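Local coordinates for protein beta-1,4-mannanase (Caldicellulosiruptor saccharolyticus, PDB 1PMH) that binds mannohexaose, and probably beta-1,4-mannan, as the family 27 carbohydrate-binding module of a mannan-degrading enzyme, at residues Lys28-Val33 against Phe160-Gln165; Ser34-Leu39 against Pro172-Asn177. All coordinates share one frame; numbering follows the deposited sequence. Where two conformers were deposited one is given.

Interaction 1: residues Lys28-Val33 against Phe160-Gln165; sequences KCIKKV and FQFAGQ. With BMA (beta-D-mannopyranose), chain B; EDO (1,2-ethanediol), chain D.
Cys29 meets Phe162 through sulfur: its SG lies 4.0 Å from the backbone O of Phe162, a contact of packing range. SG sits between the backbone N and the carbonyl carbon (chi1 63°), which directs it at strand 153-165. Next, Ile30 sends its CD1 methyl to CD1 of the Phe162 ring, 4.1 Å away, and the two side chains cross at about a right angle. No hydrogen bond joins the segments. Lys31 turns off elsewhere. Its NZ donates to Lys28 O at 3.0 Å, from above the carbonyl plane, and to O1 of an ethanediol at 2.7 Å. Across the strand from Phe162, Gln161 faces the glycan. Its OE1 accepts from O2 of the mannose at 2.6 Å, and its NE2 donates to O3 of the same sugar at 3.0 Å. NE2 is also hydrogen-bonded to Asp64. An alanine in place of Gln161 would probably leave O2 and O3 of the mannose without these amide partners and Asp64 without its amide donor. Strand 30-36 belongs to one sheet of the jellyroll sandwich and strand 153-165 to the other. Leu50 of strand 47-53 and Phe103 of strand 102-109 also touch Phe162, while Leu65 of strand 61-68 touches Ile30.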
loop_
_atom_site.group_PDB
_atom_site.type_symbol
_atom_site.label_atom_id
_atom_site.label_comp_id
_atom_site.label_asym_id
_atom_site.label_seq_id
_atom_site.Cartn_x
_atom_site.Cartn_y
_atom_site.Cartn_z
ATOM N N LYS A 28 14.224 1.267 -1.708
ATOM C CA LYS A 28 14.680 2.111 -2.805
ATOM C C LYS A 28 14.091 3.513 -2.709
ATOM O O LYS A 28 14.543 4.301 -1.873
ATOM C CB LYS A 28 14.504 1.428 -4.174
ATOM C CG LYS A 28 15.155 0.050 -4.325
ATOM C CD LYS A 28 16.680 0.103 -4.466
ATOM C CE LYS A 28 17.263 -1.094 -5.241
ATOM N NZ LYS A 28 16.791 -2.507 -4.952
ATOM N N CYS A 29 13.127 3.872 -3.550
ATOM C CA CYS A 29 12.497 5.180 -3.496
ATOM C C CYS A 29 11.758 5.440 -2.213
ATOM O O CYS A 29 11.524 6.599 -1.842
ATOM C CB CYS A 29 11.534 5.348 -4.652
ATOM S SG CYS A 29 10.143 4.168 -4.629
ATOM N N ILE A 30 11.398 4.398 -1.478
ATOM C CA ILE A 30 10.817 4.555 -0.163
ATOM C C ILE A 30 11.956 4.726 0.819
ATOM O O ILE A 30 12.711 3.791 1.058
ATOM C CB ILE A 30 9.932 3.342 0.194
ATOM C CG1 ILE A 30 8.804 3.133 -0.800
ATOM C CG2 ILE A 30 9.429 3.553 1.625
ATOM C CD1 ILE A 30 8.204 1.745 -0.759
ATOM N N LYS A 31 12.101 5.921 1.389
ATOM C CA LYS A 31 13.221 6.275 2.263
ATOM C C LYS A 31 13.001 5.977 3.742
ATOM O O LYS A 31 13.963 5.912 4.485
ATOM C CB LYS A 31 13.541 7.762 2.113
ATOM C CG LYS A 31 13.861 8.142 0.700
ATOM C CD LYS A 31 14.898 7.258 0.036
ATOM C CE LYS A 31 15.239 7.702 -1.329
ATOM N NZ LYS A 31 16.191 6.756 -1.941
ATOM N N LYS A 32 11.758 5.872 4.167
ATOM C CA LYS A 32 11.428 5.613 5.563
ATOM C C LYS A 32 10.034 5.079 5.638
ATOM O O LYS A 32 9.159 5.492 4.883
ATOM C CB LYS A 32 11.543 6.877 6.421
ATOM C CG LYS A 32 11.432 6.656 7.926
ATOM C CD LYS A 32 11.560 7.947 8.683
ATOM C CE LYS A 32 11.157 7.703 10.109
ATOM N NZ LYS A 32 12.120 6.779 10.765
ATOM N N VAL A 33 9.862 4.112 6.524
ATOM C CA VAL A 33 8.596 3.484 6.828
ATOM C C VAL A 33 8.363 3.715 8.319
ATOM O O VAL A 33 9.227 3.417 9.153
ATOM C CB VAL A 33 8.618 2.010 6.540
ATOM C CG1 VAL A 33 7.292 1.361 6.878
ATOM C CG2 VAL A 33 8.936 1.706 5.100
ATOM N N PHE A 160 3.388 -4.198 -1.632
ATOM C CA PHE A 160 2.969 -3.003 -2.335
ATOM C C PHE A 160 4.189 -2.432 -3.052
ATOM O O PHE A 160 5.187 -2.133 -2.420
ATOM C CB PHE A 160 2.422 -1.936 -1.403
ATOM C CG PHE A 160 1.079 -2.266 -0.839
ATOM C CD1 PHE A 160 0.956 -3.167 0.169
ATOM C CD2 PHE A 160 -0.072 -1.640 -1.331
ATOM C CE1 PHE A 160 -0.296 -3.515 0.716
ATOM C CE2 PHE A 160 -1.302 -1.945 -0.813
ATOM C CZ PHE A 160 -1.369 -2.884 0.206
ATOM N N GLN A 161 4.099 -2.357 -4.387
ATOM C CA GLN A 161 5.116 -1.756 -5.196
ATOM C C GLN A 161 4.676 -0.347 -5.565
ATOM O O GLN A 161 3.543 -0.148 -5.931
ATOM C CB GLN A 161 5.375 -2.581 -6.441
ATOM C CG GLN A 161 6.477 -1.998 -7.309
ATOM C CD GLN A 161 6.752 -2.912 -8.483
ATOM O OE1 GLN A 161 6.316 -2.637 -9.617
ATOM N NE2 GLN A 161 7.446 -3.995 -8.244
ATOM N N PHE A 162 5.607 0.609 -5.482
ATOM C CA PHE A 162 5.390 1.960 -5.928
ATOM C C PHE A 162 6.443 2.266 -6.957
ATOM O O PHE A 162 7.610 1.930 -6.759
ATOM C CB PHE A 162 5.514 2.934 -4.757
ATOM C CG PHE A 162 4.477 2.752 -3.721
ATOM C CD1 PHE A 162 4.634 1.840 -2.693
ATOM C CD2 PHE A 162 3.302 3.510 -3.762
ATOM C CE1 PHE A 162 3.619 1.652 -1.764
ATOM C CE2 PHE A 162 2.299 3.277 -2.815
ATOM C CZ PHE A 162 2.496 2.393 -1.830
ATOM N N ALA A 163 6.094 2.991 -8.010
ATOM C CA ALA A 163 7.106 3.377 -8.997
ATOM C C ALA A 163 6.803 4.752 -9.529
ATOM O O ALA A 163 5.768 4.996 -10.139
ATOM C CB ALA A 163 7.189 2.374 -10.165
ATOM N N GLY A 164 7.734 5.668 -9.304
ATOM C CA GLY A 164 7.594 6.991 -9.909
ATOM C C GLY A 164 7.696 6.899 -11.433
ATOM O O GLY A 164 8.565 6.248 -11.972
ATOM N N GLN A 165 6.810 7.592 -12.110
ATOM C CA GLN A 165 6.800 7.629 -13.584
ATOM C C GLN A 165 7.074 9.063 -14.000
ATOM O O GLN A 165 6.204 9.902 -14.139
ATOM C CB GLN A 165 5.476 7.127 -14.144
ATOM C CG GLN A 165 5.187 5.655 -13.875
ATOM C CD GLN A 165 3.896 5.194 -14.452
ATOM O OE1 GLN A 165 2.857 5.391 -13.800
ATOM N NE2 GLN A 165 3.908 4.649 -15.622
HETATM C C1 BMA B . 7.489 -4.432 -13.590
HETATM C C2 BMA B . 7.718 -4.400 -12.111
HETATM C C3 BMA B . 8.572 -5.612 -11.753
HETATM C C4 BMA B . 7.917 -6.890 -12.307
HETATM C C5 BMA B . 7.566 -6.745 -13.773
HETATM C C6 BMA B . 6.779 -7.960 -14.232
HETATM O O2 BMA B . 6.480 -4.473 -11.440
HETATM O O3 BMA B . 8.784 -5.620 -10.336
HETATM O O4 BMA B . 8.858 -7.927 -12.307
HETATM O O5 BMA B . 6.783 -5.601 -13.985
HETATM O O6 BMA B . 6.659 -7.892 -15.609
HETATM C C1 EDO D . 15.403 7.736 -4.737
HETATM O O1 EDO D . 16.218 6.596 -4.627
HETATM C C2 EDO D . 14.368 7.288 -5.736
HETATM O O2 EDO D . 14.322 8.416 -6.560
#

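Interaction 2: residues Ser34-Leu39 against Pro172-Asn177; sequences SVSQDL and PIYLDN. With CA (calcium ion), chain C.
An ST turn at the end of strand 30-36 brings Asp38 and Leu39 against Tyr174 of strand 172-181, the strand that carries the calcium ligand Asp176. Ser36 OG makes the turn by accepting from the backbone N of Asp38, at 3.0 Å and 160°. Having OG opposite its own backbone N (chi1 177°), Ser36 also brings this oxygen to the edge of the Tyr174 ring, 3.9 Å from CE2. The phenol is held at its far end: Tyr174 OH donates at 2.6 Å to the anti lone pair of Asp38 OD2. The carboxylate and the ring are turned 76° apart. The same OD2 forms a salt bridge with Arg49, and this second, charged partner probably helps to keep Asp38 ionised. Leu39 lies over one face of the ring, toward the rim. Its CD1 makes an off-centre CH-pi contact and comes within 3.8 Å of Tyr174 CG. Two residues along the strand, Asp176 grips the calcium ion with both carboxylate oxygens. Asp10, Glu12, Asn44 and Tyr46 supply the other protein ligands. A water 2.3 Å from the calcium ion completes the site, and it donates to Asn177 OD1 at 2.7 Å.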
loop_
_atom_site.group_PDB
_atom_site.type_symbol
_atom_site.label_atom_id
_atom_site.label_comp_id
_atom_site.label_asym_id
_atom_site.label_seq_id
_atom_site.Cartn_x
_atom_site.Cartn_y
_atom_site.Cartn_z
ATOM N N SER A 34 7.222 4.295 8.672
ATOM C CA SER A 34 6.922 4.575 10.079
ATOM C C SER A 34 5.424 4.542 10.311
ATOM O O SER A 34 4.650 4.619 9.382
ATOM C CB SER A 34 7.528 5.929 10.493
ATOM O OG SER A 34 6.865 6.995 9.821
ATOM N N VAL A 35 5.043 4.476 11.585
ATOM C CA VAL A 35 3.644 4.601 11.973
ATOM C C VAL A 35 3.441 6.076 12.320
ATOM O O VAL A 35 4.258 6.672 12.987
ATOM C CB VAL A 35 3.242 3.565 13.046
ATOM C CG1 VAL A 35 4.050 3.723 14.337
ATOM C CG2 VAL A 35 1.750 3.553 13.263
ATOM N N SER A 36 2.326 6.615 11.875
ATOM C CA SER A 36 2.041 8.023 12.013
ATOM C C SER A 36 0.638 8.284 12.539
ATOM O O SER A 36 -0.290 7.585 12.184
ATOM C CB SER A 36 2.220 8.670 10.630
ATOM O OG SER A 36 1.915 10.049 10.579
ATOM N N GLN A 37 0.533 9.397 13.251
ATOM C CA GLN A 37 -0.755 9.988 13.674
ATOM C C GLN A 37 -1.178 11.155 12.807
ATOM O O GLN A 37 -2.112 11.856 13.168
ATOM C CB GLN A 37 -0.734 10.380 15.182
ATOM C CG GLN A 37 -0.587 9.140 16.049
ATOM C CD GLN A 37 -0.542 9.511 17.523
ATOM O OE1 GLN A 37 -1.405 10.242 18.042
ATOM N NE2 GLN A 37 0.492 9.103 18.189
ATOM N N ASP A 38 -0.540 11.357 11.653
ATOM C CA ASP A 38 -0.893 12.505 10.834
ATOM C C ASP A 38 -2.332 12.546 10.374
ATOM O O ASP A 38 -2.883 13.633 10.186
ATOM C CB ASP A 38 -0.006 12.568 9.581
ATOM C CG ASP A 38 1.460 12.895 9.882
ATOM O OD1 ASP A 38 1.800 13.292 11.016
ATOM O OD2 ASP A 38 2.290 12.630 8.971
ATOM N N LEU A 39 -2.930 11.382 10.172
ATOM C CA LEU A 39 -4.289 11.222 9.679
ATOM C C LEU A 39 -5.273 10.937 10.834
ATOM O O LEU A 39 -6.359 10.457 10.569
ATOM C CB LEU A 39 -4.377 10.185 8.567
ATOM C CG LEU A 39 -3.370 10.357 7.425
ATOM C CD1 LEU A 39 -3.575 9.283 6.415
ATOM C CD2 LEU A 39 -3.468 11.698 6.767
ATOM N N PRO A 172 5.324 12.258 1.795
ATOM C CA PRO A 172 4.709 11.021 2.261
ATOM C C PRO A 172 3.643 10.463 1.336
ATOM O O PRO A 172 2.942 11.207 0.638
ATOM C CB PRO A 172 4.120 11.434 3.595
ATOM C CG PRO A 172 3.775 12.871 3.438
ATOM C CD PRO A 172 4.880 13.435 2.575
ATOM N N ILE A 173 3.508 9.141 1.388
ATOM C CA ILE A 173 2.344 8.416 0.908
ATOM C C ILE A 173 1.932 7.565 2.104
ATOM O O ILE A 173 2.780 6.928 2.729
ATOM C CB ILE A 173 2.666 7.529 -0.288
ATOM C CG1 ILE A 173 3.090 8.355 -1.499
ATOM C CG2 ILE A 173 1.448 6.636 -0.643
ATOM C CD1 ILE A 173 3.502 7.588 -2.741
ATOM N N TYR A 174 0.646 7.561 2.437
ATOM C CA TYR A 174 0.175 6.785 3.573
ATOM C C TYR A 174 -0.648 5.609 3.084
ATOM O O TYR A 174 -1.397 5.699 2.112
ATOM C CB TYR A 174 -0.664 7.612 4.543
ATOM C CG TYR A 174 -0.027 8.873 5.054
ATOM C CD1 TYR A 174 0.002 10.031 4.290
ATOM C CD2 TYR A 174 0.518 8.940 6.348
ATOM C CE1 TYR A 174 0.571 11.219 4.780
ATOM C CE2 TYR A 174 1.108 10.118 6.808
ATOM C CZ TYR A 174 1.138 11.246 6.042
ATOM O OH TYR A 174 1.675 12.432 6.476
ATOM N N LEU A 175 -0.541 4.514 3.798
ATOM C CA LEU A 175 -1.406 3.364 3.638
ATOM C C LEU A 175 -2.175 3.142 4.922
ATOM O O LEU A 175 -1.660 3.319 6.028
ATOM C CB LEU A 175 -0.649 2.096 3.321
ATOM C CG LEU A 175 -0.030 1.990 1.977
ATOM C CD1 LEU A 175 0.788 0.699 1.900
ATOM C CD2 LEU A 175 -1.080 1.985 0.874
ATOM N N ASP A 176 -3.418 2.709 4.789
ATOM C CA ASP A 176 -4.198 2.319 5.971
ATOM C C ASP A 176 -5.217 1.276 5.536
ATOM O O ASP A 176 -5.540 1.113 4.356
ATOM C CB ASP A 176 -4.885 3.528 6.616
ATOM C CG ASP A 176 -5.185 3.387 8.100
ATOM O OD1 ASP A 176 -4.932 2.320 8.681
ATOM O OD2 ASP A 176 -5.688 4.340 8.698
ATOM N N ASN A 177 -5.764 0.611 6.554
ATOM C CA ASN A 177 -6.890 -0.304 6.336
ATOM C C ASN A 177 -6.615 -1.286 5.208
ATOM O O ASN A 177 -7.443 -1.499 4.309
ATOM C CB ASN A 177 -8.167 0.485 6.129
ATOM C CG ASN A 177 -8.548 1.252 7.375
ATOM O OD1 ASN A 177 -8.261 0.823 8.494
ATOM N ND2 ASN A 177 -9.189 2.380 7.212
HETATM CA CA CA C . -5.543 3.147 10.948
HETATM O O HOH W 1 -7.641 2.179 10.726
#

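From the N terminus, strand 30-36 enters both contacts in turn. Residues 28-33 meet 160-165, which closes a loop over 126 intervening residues. Residues 34-39 then meet 172-177, closing one over 132. The segments alternate along the chain, so the two loops cross. Interaction 1 joins the two sheets through the core, behind the glycan-binding face of strand 153-165. Interaction 2 stays with one sheet and ties the turn after strand 30-36 to strand 172-181, near calcium; strand 47-53 pairs with both strands. The contacts meet in the core, where Phe160 CG lies 4.0 Å from Leu175 CD1 and Phe162 packs on Ile173.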